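Local coordinates for protein ethylbenzene dehydrogenase alpha-subunit (Aromatoleum aromaticum, PDB 2IVF) that serves as the molybdenum-carrying alpha subunit of a dehydrogenase of the molybdopterin oxidoreductase family, with molybdenum, two pterin cofactors and an iron/sulfur cluster bound, at residues L209-S214 with R716-D721. Sequence-based numbering, arbitrary orientation.
Sequences LMDGVS and RKRRYD
Arg718 reaches from strand 717-719 to the C-terminal end of helix 197-210, where its NH1 donates to Leu209 O (2.9 Å, N-H...O angle 153°). The oxygen lies in the guanidinium plane, yet the nitrogen stands well above the carbonyl plane, off its lone pairs. NH1 also bonds Tyr208 O, so one nitrogen serves two carbonyls of the last helical turn, and the positive charge probably suits the negative end of the helix dipole. The chain is extended from CG to NE, which carries the guanidinium the full way across. Over one face of this group sits Asp211 CB, 3.6 Å from Arg718 CZ and close above its centre. Asp211, with positive phi (53°), is the C' residue of the Schellman motif that ends the helix. With CG anti to the backbone N (chi1 -172°), its side chain crosses the arginine at about a right angle, and the carboxylate probably adds a charge attraction without a direct bond: Asp211 OD1 is 4.4 Å from Arg718 NH2, well out of the guanidinium plane, while OD2 bonds His713. Beyond this compact patch the strand turns to solvent, where exposed Arg719 grips Asp721 side-on, NE to OD1 and NH2 to OD2 (2.8 Å). Strand 717-719 pairs antiparallel with 709-711, whose Phe710 touches Arg718; on the helix side, Leu209 packs on helix 723-727, and Met210 on that helix and on helix 163-181.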
ATOM      1  N   LEU A 209      14.420  29.675  12.451  1.00 25.28           N
ATOM      2  CA  LEU A 209      14.266  31.009  13.001  1.00 24.40           C
ATOM      3  C   LEU A 209      14.487  31.020  14.521  1.00 23.99           C
ATOM      4  O   LEU A 209      15.008  31.989  15.060  1.00 21.79           O
ATOM      5  CB  LEU A 209      12.909  31.579  12.644  1.00 24.55           C
ATOM      6  CG  LEU A 209      12.738  32.020  11.187  1.00 22.78           C
ATOM      7  CD1 LEU A 209      11.320  32.535  10.965  1.00 21.17           C
ATOM      8  CD2 LEU A 209      13.719  33.112  10.867  1.00 27.21           C
ATOM      9  N   MET A 210      14.091  29.942  15.198  1.00 23.10           N
ATOM     10  CA  MET A 210      14.181  29.875  16.668  1.00 24.98           C
ATOM     11  C   MET A 210      15.504  29.292  17.141  1.00 24.53           C
ATOM     12  O   MET A 210      15.817  29.301  18.365  1.00 25.61           O
ATOM     13  CB  MET A 210      13.032  29.035  17.224  1.00 24.48           C
ATOM     14  CG  MET A 210      11.699  29.664  16.997  1.00 25.84           C
ATOM     15  SD  MET A 210      10.402  28.896  17.995  1.00 28.89           S
ATOM     16  CE  MET A 210      10.379  27.263  17.456  1.00 23.44           C
ATOM     17  N   ASP A 211      16.292  28.829  16.170  1.00 24.56           N
ATOM     18  CA  ASP A 211      17.499  28.029  16.403  1.00 24.28           C
ATOM     19  C   ASP A 211      17.200  26.819  17.295  1.00 23.56           C
ATOM     20  O   ASP A 211      17.938  26.518  18.234  1.00 22.51           O
ATOM     21  CB  ASP A 211      18.625  28.892  16.986  1.00 24.94           C
ATOM     22  CG  ASP A 211      19.942  28.140  17.053  1.00 26.37           C
ATOM     23  OD1 ASP A 211      20.200  27.360  16.124  1.00 32.22           O
ATOM     24  OD2 ASP A 211      20.666  28.276  18.057  1.00 31.99           O
ATOM     25  N   GLY A 212      16.074  26.173  17.020  1.00 21.93           N
ATOM     26  CA  GLY A 212      15.717  24.927  17.701  1.00 22.84           C
ATOM     27  C   GLY A 212      16.508  23.781  17.121  1.00 22.83           C
ATOM     28  O   GLY A 212      17.331  23.980  16.225  1.00 23.19           O
ATOM     29  N   VAL A 213      16.257  22.574  17.620  1.00 22.95           N
ATOM     30  CA  VAL A 213      17.018  21.398  17.263  1.00 23.32           C
ATOM     31  C   VAL A 213      16.131  20.545  16.389  1.00 23.05           C
ATOM     32  O   VAL A 213      14.972  20.323  16.731  1.00 21.96           O
ATOM     33  CB  VAL A 213      17.434  20.585  18.507  1.00 23.60           C
ATOM     34  CG1 VAL A 213      18.256  19.385  18.062  1.00 24.94           C
ATOM     35  CG2 VAL A 213      18.195  21.479  19.490  1.00 24.39           C
ATOM     36  N   SER A 214      16.635  20.153  15.221  1.00 23.48           N
ATOM     37  CA  SER A 214      15.868  19.305  14.307  1.00 24.66           C
ATOM     38  C   SER A 214      16.669  18.040  13.939  1.00 24.63           C
ATOM     39  O   SER A 214      17.453  18.037  12.979  1.00 24.90           O
ATOM     40  CB  SER A 214      15.456  20.040  13.032  1.00 25.86           C
ATOM     41  OG  SER A 214      15.078  21.400  13.261  1.00 30.39           O
ATOM     42  N   ARG A 716      23.938  33.970  21.105  1.00 34.77           N
ATOM     43  CA  ARG A 716      23.510  35.205  20.474  1.00 35.58           C
ATOM     44  C   ARG A 716      22.019  35.431  20.734  1.00 34.75           C
ATOM     45  O   ARG A 716      21.238  34.486  20.825  1.00 34.28           O
ATOM     46  CB  ARG A 716      23.776  35.154  18.968  1.00 35.65           C
ATOM     47  CG  ARG A 716      25.254  35.030  18.606  1.00 37.85           C
ATOM     48  CD  ARG A 716      25.464  34.578  17.145  1.00 39.78           C
ATOM     49  NE  ARG A 716      25.256  35.659  16.165  1.00 43.62           N
ATOM     50  CZ  ARG A 716      24.395  35.634  15.135  1.00 44.11           C
ATOM     51  NH1 ARG A 716      23.614  34.585  14.898  1.00 44.65           N
ATOM     52  NH2 ARG A 716      24.318  36.683  14.320  1.00 45.03           N
ATOM     53  N   LYS A 717      21.630  36.693  20.827  1.00 34.07           N
ATOM     54  CA  LYS A 717      20.269  37.060  21.190  1.00 34.26           C
ATOM     55  C   LYS A 717      19.378  37.172  19.961  1.00 33.62           C
ATOM     56  O   LYS A 717      19.773  37.760  18.966  1.00 32.53           O
ATOM     57  CB  LYS A 717      20.269  38.402  21.928  1.00 34.86           C
ATOM     58  CG  LYS A 717      20.482  38.305  23.458  1.00 36.59           C
ATOM     59  CD  LYS A 717      21.747  37.548  23.822  1.00 38.15           C
ATOM     60  CE  LYS A 717      22.126  37.739  25.289  1.00 38.30           C
ATOM     61  NZ  LYS A 717      23.312  36.887  25.651  1.00 39.93           N
ATOM     62  N   ARG A 718      18.171  36.616  20.052  1.00 33.49           N
ATOM     63  CA  ARG A 718      17.153  36.754  19.013  1.00 33.49           C
ATOM     64  C   ARG A 718      15.875  37.303  19.621  1.00 32.98           C
ATOM     65  O   ARG A 718      15.510  36.948  20.747  1.00 33.08           O
ATOM     66  CB  ARG A 718      16.860  35.409  18.372  1.00 34.42           C
ATOM     67  CG  ARG A 718      18.014  34.857  17.574  1.00 35.11           C
ATOM     68  CD  ARG A 718      17.709  33.532  17.003  1.00 35.21           C
ATOM     69  NE  ARG A 718      18.943  32.959  16.481  1.00 36.04           N
ATOM     70  CZ  ARG A 718      19.020  32.126  15.458  1.00 36.15           C
ATOM     71  NH1 ARG A 718      17.924  31.710  14.812  1.00 34.01           N
ATOM     72  NH2 ARG A 718      20.213  31.683  15.091  1.00 38.24           N
ATOM     73  N   ARG A 719      15.191  38.166  18.880  1.00 31.77           N
ATOM     74  CA  ARG A 719      13.986  38.779  19.391  1.00 31.48           C
ATOM     75  C   ARG A 719      12.767  37.897  19.169  1.00 30.55           C
ATOM     76  O   ARG A 719      12.571  37.332  18.085  1.00 29.92           O
ATOM     77  CB  ARG A 719      13.765  40.148  18.763  1.00 31.43           C
ATOM     78  CG  ARG A 719      14.845  41.150  19.048  1.00 31.98           C
ATOM     79  CD  ARG A 719      14.479  42.514  18.481  1.00 32.45           C
ATOM     80  NE  ARG A 719      13.256  43.053  19.081  1.00 33.53           N
ATOM     81  CZ  ARG A 719      13.215  43.923  20.089  1.00 35.43           C
ATOM     82  NH1 ARG A 719      14.332  44.406  20.651  1.00 35.70           N
ATOM     83  NH2 ARG A 719      12.037  44.329  20.550  1.00 34.54           N
ATOM     84  N   TYR A 720      11.954  37.759  20.213  1.00 30.16           N
ATOM     85  CA  TYR A 720      10.690  37.040  20.089  1.00 29.42           C
ATOM     86  C   TYR A 720       9.755  37.752  19.110  1.00 29.03           C
ATOM     87  O   TYR A 720       9.008  37.097  18.369  1.00 28.11           O
ATOM     88  CB  TYR A 720       9.938  36.974  21.404  1.00 28.79           C
ATOM     89  CG  TYR A 720      10.544  36.103  22.458  1.00 28.91           C
ATOM     90  CD1 TYR A 720      10.456  34.732  22.370  1.00 26.47           C
ATOM     91  CD2 TYR A 720      11.148  36.657  23.569  1.00 25.42           C
ATOM     92  CE1 TYR A 720      11.001  33.914  23.335  1.00 27.24           C
ATOM     93  CE2 TYR A 720      11.680  35.848  24.570  1.00 27.23           C
ATOM     94  CZ  TYR A 720      11.610  34.480  24.442  1.00 28.51           C
ATOM     95  OH  TYR A 720      12.136  33.659  25.414  1.00 30.61           O
ATOM     96  N   ASP A 721       9.776  39.084  19.138  1.00 28.15           N
ATOM     97  CA  ASP A 721       8.797  39.854  18.385  1.00 28.07           C
ATOM     98  C   ASP A 721       9.049  39.901  16.887  1.00 27.68           C
ATOM     99  O   ASP A 721       8.232  40.465  16.157  1.00 28.25           O
ATOM    100  CB  ASP A 721       8.639  41.274  18.933  1.00 28.59           C
ATOM    101  CG  ASP A 721       9.856  42.150  18.706  1.00 30.01           C
ATOM    102  OD1 ASP A 721      10.839  41.699  18.067  1.00 31.78           O
ATOM    103  OD2 ASP A 721       9.819  43.298  19.204  1.00 33.54           O
TER